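Local structure of prolyl 4-hydroxylase alpha subunit Fe(2+) 2OG dioxygenase domain-containing protein (Burkholderia ambifaria, 3W20) at residues 108-111 and 112-115. The protein is probably a metal- and 2-oxoglutarate-dependent dioxygenase acting on N-substituted L-amino acids, with zinc in the metal site of this model. Sequence-based numbering, arbitrary orientation.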
loop_
_atom_site.group_PDB
_atom_site.type_symbol
_atom_site.label_atom_id
_atom_site.label_comp_id
_atom_site.label_asym_id
_atom_site.label_seq_id
_atom_site.Cartn_x
_atom_site.Cartn_y
_atom_site.Cartn_z
ATOM N N ARG A 108 7.224 13.072 9.775
ATOM C CA ARG A 108 8.591 12.946 10.148
ATOM C C ARG A 108 9.166 14.261 10.641
ATOM O O ARG A 108 10.155 14.221 11.309
ATOM C CB ARG A 108 9.450 12.423 8.999
ATOM C CG ARG A 108 9.802 13.503 7.977
ATOM C CD ARG A 108 10.926 13.016 7.064
ATOM N NE ARG A 108 10.749 11.585 6.842
ATOM C CZ ARG A 108 9.860 11.040 5.997
ATOM N NH1 ARG A 108 9.094 11.810 5.238
ATOM N NH2 ARG A 108 9.727 9.720 5.924
ATOM N N THR A 109 8.495 15.387 10.381
ATOM C CA THR A 109 9.001 16.704 10.842
ATOM C C THR A 109 8.413 17.107 12.193
ATOM O O THR A 109 8.763 18.140 12.743
ATOM C CB THR A 109 8.717 17.849 9.824
ATOM O OG1 THR A 109 7.301 18.094 9.716
ATOM C CG2 THR A 109 9.298 17.462 8.418
ATOM N N THR A 110 7.438 16.338 12.683
ATOM C CA THR A 110 6.793 16.721 13.917
ATOM C C THR A 110 7.721 16.635 15.108
ATOM O O THR A 110 8.617 15.794 15.147
ATOM C CB THR A 110 5.494 15.921 14.205
ATOM O OG1 THR A 110 5.829 14.580 14.499
ATOM C CG2 THR A 110 4.560 15.936 13.053
ATOM N N ARG A 111 7.515 17.505 16.102
ATOM C CA ARG A 111 8.284 17.409 17.317
ATOM C C ARG A 111 8.136 16.077 18.023
ATOM O O ARG A 111 9.115 15.485 18.549
ATOM C CB ARG A 111 7.875 18.495 18.259
ATOM C CG ARG A 111 9.062 18.747 19.118
ATOM C CD ARG A 111 8.965 20.115 19.687
ATOM N NE ARG A 111 9.830 20.166 20.868
ATOM C CZ ARG A 111 9.862 21.190 21.698
ATOM N NH1 ARG A 111 9.040 22.214 21.483
ATOM N NH2 ARG A 111 10.652 21.166 22.742
ATOM N N PHE A 112 6.915 15.563 17.962
ATOM C CA PHE A 112 6.619 14.258 18.546
ATOM C C PHE A 112 7.457 13.137 17.917
ATOM O O PHE A 112 8.037 12.350 18.644
ATOM C CB PHE A 112 5.100 13.945 18.477
ATOM C CG PHE A 112 4.758 12.604 19.089
ATOM C CD1 PHE A 112 4.908 12.397 20.437
ATOM C CD2 PHE A 112 4.348 11.544 18.300
ATOM C CE1 PHE A 112 4.618 11.131 21.000
ATOM C CE2 PHE A 112 4.069 10.280 18.853
ATOM C CZ PHE A 112 4.211 10.074 20.186
ATOM N N VAL A 113 7.488 13.045 16.592
ATOM C CA VAL A 113 8.217 11.941 15.903
ATOM C C VAL A 113 9.711 12.199 16.124
ATOM O O VAL A 113 10.434 11.283 16.467
ATOM C CB VAL A 113 7.835 11.816 14.432
ATOM C CG1 VAL A 113 8.754 10.824 13.674
ATOM C CG2 VAL A 113 6.430 11.311 14.290
ATOM N N ARG A 114 10.120 13.476 16.047
ATOM C CA ARG A 114 11.526 13.818 16.246
ATOM C C ARG A 114 12.027 13.464 17.668
ATOM O O ARG A 114 13.199 13.157 17.862
ATOM C CB ARG A 114 11.776 15.291 15.917
ATOM C CG ARG A 114 11.810 15.588 14.438
ATOM C CD ARG A 114 11.982 17.093 14.243
ATOM N NE ARG A 114 11.951 17.336 12.808
ATOM C CZ ARG A 114 13.026 17.466 12.028
ATOM N NH1 ARG A 114 14.260 17.465 12.541
ATOM N NH2 ARG A 114 12.850 17.606 10.720
ATOM N N LEU A 115 11.146 13.445 18.659
ATOM C CA LEU A 115 11.529 12.954 19.976
ATOM C C LEU A 115 12.237 11.618 19.913
ATOM O O LEU A 115 13.319 11.431 20.462
ATOM C CB LEU A 115 10.301 12.901 20.898
ATOM C CG LEU A 115 10.373 13.115 22.376
ATOM C CD1 LEU A 115 11.061 14.442 22.692
ATOM C CD2 LEU A 115 8.917 13.114 22.819
#
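Thr110 and Val113 meet at the start of helix 111-120, where the chain turns out of helix 87-107 and the first helical bonds form: Arg114 N to Thr110 O at 2.9 Å and Leu115 N to Arg111 O, also 2.9 Å. The N-cap is Thr110, whose OG1 accepts from Val113 N at 3.1 Å, nearly straight at 160°, and also bonds to Leu107 O, so one hydroxyl ties the new helix to the end of the previous one. A chi1 of 69° turns OG1 toward the Val113 N-H, and Val113 CG2 packs on OG1 at 3.3 Å. The Arg114 side chain reaches back, extended, alongside the preceding loop; CG passes 3.3 Å from Thr110 O, and NE makes a weak bond to Thr109 O (3.3 Å), which lies at the edge of the guanidinium. The Phe112 side chain packs against Met258 and Leu260 of strand 255-265, about 7 Å from the side chain of Arg141, a residue of the 2-oxoglutarate site, which holds no 2-oxoglutarate in this chain. Thr110 OG1 thus satisfies a first-turn N-H, while Asp54 OD2 accepts from Arg111 N and probably complements the positive end of the helix dipole.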